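Local coordinates for protein oxidoreductase (Corynebacterium diphtheriae, PDB 3K1Y) that probably works as a flavin-dependent oxidoreductase of the NADPH-dependent FMN reductase family, with a flavodoxin-like fold expected to bind FMN, at residues I17-S22 with G102-F107; S26-A31 with T53-E58; T121-T126 with L134-A139. All coordinates share one frame; numbering follows the deposited sequence.

Contact 1: residues I17-S22 with G102-F107; sequences ISAGLS and GLFKMF. With SO4 (sulfate ion), chain G.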
loop_
_atom_site.group_PDB
_atom_site.type_symbol
_atom_site.label_atom_id
_atom_site.label_comp_id
_atom_site.label_asym_id
_atom_site.label_seq_id
_atom_site.Cartn_x
_atom_site.Cartn_y
_atom_site.Cartn_z
ATOM N N ILE A 17 -19.535 4.664 10.879
ATOM C CA ILE A 17 -19.913 4.026 9.623
ATOM C C ILE A 17 -19.587 2.545 9.744
ATOM O O ILE A 17 -18.478 2.179 10.126
ATOM C CB ILE A 17 -19.124 4.583 8.412
ATOM C CG1 ILE A 17 -19.231 6.112 8.341
ATOM C CG2 ILE A 17 -19.669 3.975 7.128
ATOM C CD1 ILE A 17 -20.639 6.637 8.212
ATOM N N SER A 18 -20.551 1.695 9.417
ATOM C CA SER A 18 -20.341 0.256 9.496
ATOM C C SER A 18 -20.822 -0.366 8.192
ATOM O O SER A 18 -21.998 -0.255 7.844
ATOM C CB SER A 18 -21.112 -0.313 10.689
ATOM O OG SER A 18 -20.716 -1.641 10.951
ATOM N N ALA A 19 -19.913 -1.034 7.485
ATOM C CA ALA A 19 -20.221 -1.631 6.179
ATOM C C ALA A 19 -20.492 -3.139 6.140
ATOM O O ALA A 19 -20.379 -3.766 5.087
ATOM C CB ALA A 19 -19.095 -1.274 5.180
ATOM N N GLY A 20 -20.853 -3.721 7.275
ATOM C CA GLY A 20 -21.128 -5.148 7.301
ATOM C C GLY A 20 -22.424 -5.512 6.597
ATOM O O GLY A 20 -23.370 -4.720 6.565
ATOM N N LEU A 21 -22.479 -6.716 6.038
ATOM C CA LEU A 21 -23.664 -7.167 5.327
ATOM C C LEU A 21 -24.357 -8.387 5.930
ATOM O O LEU A 21 -25.385 -8.819 5.417
ATOM C CB LEU A 21 -23.310 -7.457 3.865
ATOM C CG LEU A 21 -23.304 -6.287 2.873
ATOM C CD1 LEU A 21 -22.787 -5.023 3.523
ATOM C CD2 LEU A 21 -22.455 -6.664 1.665
ATOM N N SER A 22 -23.814 -8.945 7.008
ATOM C CA SER A 22 -24.419 -10.127 7.628
ATOM C C SER A 22 -25.241 -9.797 8.862
ATOM O O SER A 22 -24.986 -8.806 9.550
ATOM C CB SER A 22 -23.344 -11.146 8.033
ATOM O OG SER A 22 -22.685 -11.699 6.910
ATOM N N GLY A 102 -16.426 -2.572 -1.490
ATOM C CA GLY A 102 -16.765 -1.634 -2.538
ATOM C C GLY A 102 -17.843 -0.703 -2.013
ATOM O O GLY A 102 -17.819 0.499 -2.286
ATOM N N LEU A 103 -18.779 -1.256 -1.241
ATOM C CA LEU A 103 -19.872 -0.469 -0.677
ATOM C C LEU A 103 -19.330 0.583 0.296
ATOM O O LEU A 103 -19.810 1.719 0.342
ATOM C CB LEU A 103 -20.872 -1.381 0.036
ATOM C CG LEU A 103 -22.060 -0.696 0.730
ATOM C CD1 LEU A 103 -22.961 -0.042 -0.313
ATOM C CD2 LEU A 103 -22.841 -1.730 1.555
ATOM N N PHE A 104 -18.334 0.189 1.079
ATOM C CA PHE A 104 -17.702 1.090 2.020
ATOM C C PHE A 104 -17.095 2.205 1.176
ATOM O O PHE A 104 -17.277 3.393 1.463
ATOM C CB PHE A 104 -16.603 0.335 2.776
ATOM C CG PHE A 104 -15.766 1.195 3.691
ATOM C CD1 PHE A 104 -16.152 1.412 5.009
ATOM C CD2 PHE A 104 -14.550 1.731 3.248
ATOM C CE1 PHE A 104 -15.340 2.143 5.884
ATOM C CE2 PHE A 104 -13.733 2.461 4.107
ATOM C CZ PHE A 104 -14.128 2.666 5.436
ATOM N N LYS A 105 -16.387 1.814 0.122
ATOM C CA LYS A 105 -15.733 2.785 -0.749
ATOM C C LYS A 105 -16.737 3.715 -1.417
ATOM O O LYS A 105 -16.503 4.923 -1.530
ATOM C CB LYS A 105 -14.901 2.073 -1.823
ATOM C CG LYS A 105 -14.100 3.015 -2.733
ATOM C CD LYS A 105 -13.198 3.943 -1.908
ATOM C CE LYS A 105 -12.052 4.518 -2.738
ATOM N NZ LYS A 105 -12.487 5.281 -3.941
HETATM N N MSE A 106 -17.855 3.153 -1.853
HETATM C CA MSE A 106 -18.869 3.941 -2.521
HETATM C C MSE A 106 -19.309 5.125 -1.677
HETATM O O MSE A 106 -19.365 6.253 -2.163
HETATM C CB MSE A 106 -20.068 3.065 -2.852
HETATM C CG MSE A 106 -21.052 3.712 -3.800
HETATM SE SE MSE A 106 -22.364 2.425 -4.343
HETATM C CE MSE A 106 -21.301 1.450 -5.649
ATOM N N PHE A 107 -19.616 4.871 -0.411
ATOM C CA PHE A 107 -20.052 5.934 0.487
ATOM C C PHE A 107 -19.071 7.101 0.423
ATOM O O PHE A 107 -19.458 8.233 0.119
ATOM C CB PHE A 107 -20.157 5.422 1.928
ATOM C CG PHE A 107 -20.595 6.478 2.919
ATOM C CD1 PHE A 107 -21.913 6.928 2.945
ATOM C CD2 PHE A 107 -19.682 7.031 3.816
ATOM C CE1 PHE A 107 -22.319 7.917 3.855
ATOM C CE2 PHE A 107 -20.073 8.014 4.726
ATOM C CZ PHE A 107 -21.399 8.458 4.744
HETATM S S SO4 G . -20.203 -8.844 8.519
HETATM O O1 SO4 G . -19.024 -8.301 8.940
HETATM O O2 SO4 G . -20.324 -10.001 9.297
HETATM O O3 SO4 G . -21.240 -7.958 8.753
HETATM O O4 SO4 G . -20.171 -9.109 7.146
#
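Three apolar pairs, Ile17 with Phe107, Ala19 with Phe104 and Leu21 with Leu103, join the end of strand 12-18 and the loop after it to the first turns of helix 102-110. Each pair closes to van der Waals distance. Ile17 and Phe107 reach for each other from opposite directions, and the terminal methyl CD1 of Ile17 stands 3.8 Å from CE2 of Phe107, meeting the ring obliquely. The phenyl group gets there because its CG lies trans to the backbone N (chi1 180°), which extends it from the helix toward the strand. Ala19 and Phe104 mark the nearest backbone approach, 5.6 Å between their CA atoms. The CB of Ala19 lies 3.8 Å from CB of Phe104 and also sits at the edge of that ring, near its plane, beside CD1. Farther along the loop, the delta branches of two leucines make the contact, Leu21 CD1 lying 3.8 Å from Leu103 CD2; Met67 of a second subunit packs on both residues.

The topology is that of a flavodoxin-like fold: a parallel sheet in the order 2-1-3-4-5, whose first strand runs into a loop that in this family ordinarily holds the FMN phosphate. Here that loop carries a sulfate, probably from the crystallisation liquor, at a position consistent with the phosphate site.

Farther along, the loop backbone turns to this ion. The backbone N of Ser22 donates a nearly straight hydrogen bond to sulfate O3 (3.3 Å, 166°). Gly20 brings its CA to 3.2 Å from the same oxygen, and the start of helix 26-44 completes the site.

Contact 2: residues S26-A31 with T53-E58; sequences STRQIA and TIELSE. With SO4 (sulfate ion), chain G.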
loop_
_atom_site.group_PDB
_atom_site.type_symbol
_atom_site.label_atom_id
_atom_site.label_comp_id
_atom_site.label_asym_id
_atom_site.label_seq_id
_atom_site.Cartn_x
_atom_site.Cartn_y
_atom_site.Cartn_z
ATOM N N SER A 26 -20.627 -8.817 12.148
ATOM C CA SER A 26 -19.391 -8.741 12.922
ATOM C C SER A 26 -18.787 -7.347 12.812
ATOM O O SER A 26 -18.078 -6.902 13.717
ATOM C CB SER A 26 -18.363 -9.760 12.421
ATOM O OG SER A 26 -18.769 -11.080 12.700
ATOM N N THR A 27 -19.049 -6.661 11.702
ATOM C CA THR A 27 -18.513 -5.312 11.529
ATOM C C THR A 27 -19.251 -4.344 12.456
ATOM O O THR A 27 -18.639 -3.436 13.032
ATOM C CB THR A 27 -18.658 -4.791 10.080
ATOM O OG1 THR A 27 -18.049 -5.707 9.165
ATOM C CG2 THR A 27 -17.973 -3.455 9.947
ATOM N N ARG A 28 -20.560 -4.540 12.603
ATOM C CA ARG A 28 -21.344 -3.678 13.475
ATOM C C ARG A 28 -20.997 -3.940 14.935
ATOM O O ARG A 28 -21.115 -3.048 15.776
ATOM C CB ARG A 28 -22.845 -3.888 13.251
ATOM C CG ARG A 28 -23.746 -3.128 14.237
ATOM C CD ARG A 28 -23.344 -1.658 14.347
ATOM N NE ARG A 28 -24.299 -0.864 15.116
ATOM C CZ ARG A 28 -25.558 -0.648 14.742
ATOM N NH1 ARG A 28 -26.013 -1.170 13.612
ATOM N NH2 ARG A 28 -26.361 0.092 15.491
ATOM N N GLN A 29 -20.557 -5.160 15.230
ATOM C CA GLN A 29 -20.192 -5.516 16.600
ATOM C C GLN A 29 -18.909 -4.817 17.074
ATOM O O GLN A 29 -18.866 -4.300 18.194
ATOM C CB GLN A 29 -20.058 -7.034 16.736
ATOM C CG GLN A 29 -21.347 -7.766 16.368
ATOM C CD GLN A 29 -21.224 -9.285 16.403
ATOM O OE1 GLN A 29 -20.320 -9.866 15.794
ATOM N NE2 GLN A 29 -22.148 -9.935 17.104
ATOM N N ILE A 30 -17.871 -4.783 16.242
ATOM C CA ILE A 30 -16.649 -4.115 16.671
ATOM C C ILE A 30 -16.885 -2.612 16.646
ATOM O O ILE A 30 -16.316 -1.866 17.442
ATOM C CB ILE A 30 -15.438 -4.464 15.779
ATOM C CG1 ILE A 30 -14.205 -3.746 16.322
ATOM C CG2 ILE A 30 -15.709 -4.077 14.317
ATOM C CD1 ILE A 30 -12.930 -4.090 15.617
ATOM N N ALA A 31 -17.750 -2.177 15.737
ATOM C CA ALA A 31 -18.092 -0.768 15.623
ATOM C C ALA A 31 -18.750 -0.324 16.930
ATOM O O ALA A 31 -18.439 0.739 17.461
ATOM C CB ALA A 31 -19.042 -0.558 14.454
ATOM N N THR A 53 -24.883 5.888 14.422
ATOM C CA THR A 53 -24.387 4.727 13.692
ATOM C C THR A 53 -25.114 4.578 12.366
ATOM O O THR A 53 -26.330 4.415 12.331
ATOM C CB THR A 53 -24.566 3.426 14.507
ATOM O OG1 THR A 53 -23.962 3.577 15.799
ATOM C CG2 THR A 53 -23.902 2.260 13.789
ATOM N N ILE A 54 -24.354 4.628 11.277
ATOM C CA ILE A 54 -24.907 4.506 9.938
ATOM C C ILE A 54 -24.542 3.169 9.277
ATOM O O ILE A 54 -23.382 2.924 8.958
ATOM C CB ILE A 54 -24.395 5.644 9.043
ATOM C CG1 ILE A 54 -24.582 6.987 9.754
ATOM C CG2 ILE A 54 -25.133 5.632 7.708
ATOM C CD1 ILE A 54 -26.015 7.293 10.132
ATOM N N GLU A 55 -25.534 2.308 9.081
ATOM C CA GLU A 55 -25.314 1.011 8.440
ATOM C C GLU A 55 -25.418 1.160 6.919
ATOM O O GLU A 55 -26.503 1.408 6.384
ATOM C CB GLU A 55 -26.352 -0.009 8.935
ATOM C CG GLU A 55 -26.115 -0.515 10.352
ATOM C CD GLU A 55 -25.245 -1.762 10.386
ATOM O OE1 GLU A 55 -24.214 -1.785 9.680
ATOM O OE2 GLU A 55 -25.590 -2.717 11.123
ATOM N N LEU A 56 -24.295 1.004 6.227
ATOM C CA LEU A 56 -24.274 1.141 4.774
ATOM C C LEU A 56 -25.235 0.197 4.050
ATOM O O LEU A 56 -25.776 0.553 2.999
ATOM C CB LEU A 56 -22.849 0.949 4.239
ATOM C CG LEU A 56 -21.829 2.017 4.642
ATOM C CD1 LEU A 56 -20.509 1.794 3.925
ATOM C CD2 LEU A 56 -22.378 3.383 4.286
ATOM N N SER A 57 -25.464 -0.993 4.609
ATOM C CA SER A 57 -26.378 -1.956 3.980
ATOM C C SER A 57 -27.829 -1.473 4.030
ATOM O O SER A 57 -28.710 -2.049 3.391
ATOM C CB SER A 57 -26.261 -3.344 4.646
ATOM O OG SER A 57 -26.658 -3.328 6.009
ATOM N N GLU A 58 -28.077 -0.416 4.795
ATOM C CA GLU A 58 -29.422 0.135 4.904
ATOM C C GLU A 58 -29.527 1.392 4.045
ATOM O O GLU A 58 -30.553 2.075 4.032
ATOM C CB GLU A 58 -29.739 0.464 6.365
ATOM C CG GLU A 58 -30.063 -0.755 7.225
ATOM C CD GLU A 58 -30.084 -0.430 8.704
ATOM O OE1 GLU A 58 -30.558 0.670 9.067
ATOM O OE2 GLU A 58 -29.632 -1.276 9.506
HETATM S S SO4 G . -20.203 -8.844 8.519
HETATM O O1 SO4 G . -19.024 -8.301 8.940
HETATM O O2 SO4 G . -20.324 -10.001 9.297
HETATM O O3 SO4 G . -21.240 -7.958 8.753
HETATM O O4 SO4 G . -20.171 -9.109 7.146
#
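Arg28 and Glu55 form the salt bridge of this contact: NH1 of Arg28 donates to OE2 of Glu55 at 3.0 Å. The bond is bent, with an N-H...O angle of 135°. Seen from the donor, OE2 lies in the guanidinium plane; seen from the acceptor, NH1 stands well above the carboxylate plane, as the two flat groups are turned 84° apart. A bend at chi2 in both side chains brings their ends together. The guanidinium has another acidic partner, its strongest: Asp32 OD1, which forms a salt bridge with NE, so carboxylates on two different elements hold the group. The methyl CG2 of Thr53 covers one face of it, 3.4 Å from Arg28 NE and offset toward the rim.

Several donors at the helix start serve the sulfate. Ser26 N donates to sulfate O2 at 3.1 Å. Sulfate O1 accepts from Thr27 OG1 at 2.8 Å; the backbone N of Thr27 adds a weak bond to that same oxygen. Ser25 OG also binds the ion and accepts from Arg28 N. An anion at the N-terminus of a helix probably gains from the helix dipole, as is thought for the FMN phosphate in flavodoxin-like proteins.

Helix 26-44 is the crossover of the beta-alpha-beta unit between strands 12-18 and 49-55; Arg28 and Glu55 both touch Ser18 on strand 12-18, the neighbour of 49-55 in the sheet.

Contact 3: residues T121-T126 with L134-A139; sequences TIIAAT and LVLDYA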
loop_
_atom_site.group_PDB
_atom_site.type_symbol
_atom_site.label_atom_id
_atom_site.label_comp_id
_atom_site.label_asym_id
_atom_site.label_seq_id
_atom_site.Cartn_x
_atom_site.Cartn_y
_atom_site.Cartn_z
ATOM N N THR A 121 -10.460 10.649 13.653
ATOM C CA THR A 121 -10.977 9.372 13.159
ATOM C C THR A 121 -10.234 8.088 13.553
ATOM O O THR A 121 -9.000 8.033 13.520
ATOM C CB THR A 121 -10.995 9.383 11.602
ATOM O OG1 THR A 121 -11.845 10.433 11.133
ATOM C CG2 THR A 121 -11.482 8.047 11.044
ATOM N N ILE A 122 -11.001 7.052 13.894
ATOM C CA ILE A 122 -10.442 5.737 14.208
ATOM C C ILE A 122 -10.837 4.836 13.039
ATOM O O ILE A 122 -12.020 4.764 12.676
ATOM C CB ILE A 122 -11.064 5.092 15.465
ATOM C CG1 ILE A 122 -10.451 5.669 16.738
ATOM C CG2 ILE A 122 -10.861 3.569 15.415
ATOM C CD1 ILE A 122 -11.121 5.164 17.997
ATOM N N ILE A 123 -9.864 4.159 12.446
ATOM C CA ILE A 123 -10.170 3.256 11.344
ATOM C C ILE A 123 -10.199 1.818 11.877
ATOM O O ILE A 123 -9.384 1.436 12.721
ATOM C CB ILE A 123 -9.147 3.410 10.195
ATOM C CG1 ILE A 123 -7.724 3.275 10.725
ATOM C CG2 ILE A 123 -9.330 4.784 9.525
ATOM C CD1 ILE A 123 -6.681 3.306 9.633
ATOM N N ALA A 124 -11.161 1.033 11.414
ATOM C CA ALA A 124 -11.286 -0.337 11.878
ATOM C C ALA A 124 -11.802 -1.325 10.825
ATOM O O ALA A 124 -12.572 -0.969 9.924
ATOM C CB ALA A 124 -12.182 -0.373 13.120
ATOM N N ALA A 125 -11.372 -2.574 10.958
ATOM C CA ALA A 125 -11.779 -3.634 10.049
ATOM C C ALA A 125 -11.885 -4.944 10.816
ATOM O O ALA A 125 -11.422 -5.055 11.951
ATOM C CB ALA A 125 -10.774 -3.775 8.933
ATOM N N THR A 126 -12.499 -5.937 10.193
ATOM C CA THR A 126 -12.637 -7.232 10.828
ATOM C C THR A 126 -12.611 -8.360 9.810
ATOM O O THR A 126 -12.831 -8.146 8.620
ATOM C CB THR A 126 -13.957 -7.334 11.621
ATOM O OG1 THR A 126 -14.052 -8.639 12.204
ATOM C CG2 THR A 126 -15.161 -7.115 10.703
ATOM N N LEU A 134 -3.132 -5.554 7.806
ATOM C CA LEU A 134 -2.525 -4.360 7.205
ATOM C C LEU A 134 -3.470 -3.648 6.234
ATOM O O LEU A 134 -3.067 -2.723 5.523
ATOM C CB LEU A 134 -1.201 -4.698 6.494
ATOM C CG LEU A 134 -0.015 -5.209 7.332
ATOM C CD1 LEU A 134 1.189 -5.410 6.433
ATOM C CD2 LEU A 134 0.327 -4.229 8.430
ATOM N N VAL A 135 -4.726 -4.079 6.193
ATOM C CA VAL A 135 -5.696 -3.418 5.331
ATOM C C VAL A 135 -5.934 -2.029 5.917
ATOM O O VAL A 135 -6.381 -1.120 5.228
ATOM C CB VAL A 135 -7.043 -4.168 5.281
ATOM C CG1 VAL A 135 -7.695 -4.170 6.660
ATOM C CG2 VAL A 135 -7.952 -3.507 4.269
ATOM N N LEU A 136 -5.631 -1.873 7.200
ATOM C CA LEU A 136 -5.795 -0.581 7.853
ATOM C C LEU A 136 -4.789 0.447 7.337
ATOM O O LEU A 136 -5.173 1.495 6.815
ATOM C CB LEU A 136 -5.640 -0.716 9.367
ATOM C CG LEU A 136 -6.745 -1.462 10.123
ATOM C CD1 LEU A 136 -6.471 -1.399 11.624
ATOM C CD2 LEU A 136 -8.099 -0.835 9.807
ATOM N N ASP A 137 -3.503 0.136 7.469
ATOM C CA ASP A 137 -2.454 1.065 7.055
ATOM C C ASP A 137 -2.167 1.236 5.578
ATOM O O ASP A 137 -1.454 2.163 5.200
ATOM C CB ASP A 137 -1.148 0.733 7.766
ATOM C CG ASP A 137 -1.205 1.060 9.231
ATOM O OD1 ASP A 137 -1.935 2.011 9.580
ATOM O OD2 ASP A 137 -0.519 0.380 10.028
ATOM N N TYR A 138 -2.722 0.366 4.743
ATOM C CA TYR A 138 -2.482 0.451 3.309
ATOM C C TYR A 138 -3.708 0.738 2.458
ATOM O O TYR A 138 -3.577 1.004 1.264
ATOM C CB TYR A 138 -1.807 -0.837 2.834
ATOM C CG TYR A 138 -0.385 -0.953 3.311
ATOM C CD1 TYR A 138 0.592 -0.085 2.843
ATOM C CD2 TYR A 138 -0.026 -1.894 4.266
ATOM C CE1 TYR A 138 1.895 -0.143 3.318
ATOM C CE2 TYR A 138 1.281 -1.964 4.750
ATOM C CZ TYR A 138 2.230 -1.081 4.272
ATOM O OH TYR A 138 3.509 -1.112 4.768
ATOM N N ALA A 139 -4.897 0.678 3.062
ATOM C CA ALA A 139 -6.133 0.950 2.336
ATOM C C ALA A 139 -7.009 2.005 3.021
ATOM O O ALA A 139 -7.354 3.007 2.395
ATOM C CB ALA A 139 -6.923 -0.344 2.125
#
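Leu136 lays its CD2 methyl against the backbone of strand 120-127, 3.8 Å from CA of Ala124 and 3.9 Å from N of Ala125. The strand and helix 135-146 are the first two elements of a beta-alpha-beta unit completed by strand 150-159, part of the flavodoxin-like sheet. The axes of the short segments 121-126 and 135-139 approach to 8.7 Å at an angle of 122° between chain directions, with Ile123 and Leu136 nearest in CA position.

The side-chain torsions set which branches meet across the interface. The CG of Leu136 is trans to its carbonyl carbon (chi1 -69°), and chi2 leaves CD1 extended and turns the other branch, CD2, onto the strand backbone. Ile123 takes a less usual course: its CG1 sits between the backbone N and the carbonyl carbon, with chi1 of 53°, and an extended chi2 then sends CD1 toward the helix backbone. Arg141 and Leu144 of the same helix touch Ile123 as well.

Ala125 offers a small methyl to two helix residues, with Leu136 CD2 4.1 Å from its CB. Phe157 of strand 150-159 packs on both Ala125 and Val135. Val135 meets Ala125 through CG1, 3.8 Å from the alanine CB, while at the other end of the contact Ile123 CD1 rests 3.7 Å from the carbonyl O of Leu136.

The three contacts fasten helices to one parallel sheet. Contacts 1 and 2 have centres 8 Å apart and meet where strand 12-18 runs beside the end of strand 49-55: Ser18 N lies 3.1 Å from Ile54 O, and Ser18 O lies 3.1 Å from Leu56 N, both probable hydrogen bonds. They also share the sulfate, bound by residues of both 17-22 and 26-31, at what is probably the FMN phosphate site. Contact 3 stands farther off, its centre 13 Å from that of contact 1, without touching it. With contact 2, whose centre is 15 Å away, it does pack: Thr126 CG2 lies 3.6 Å from Thr27 OG1, a hydroxyl that binds the sulfate.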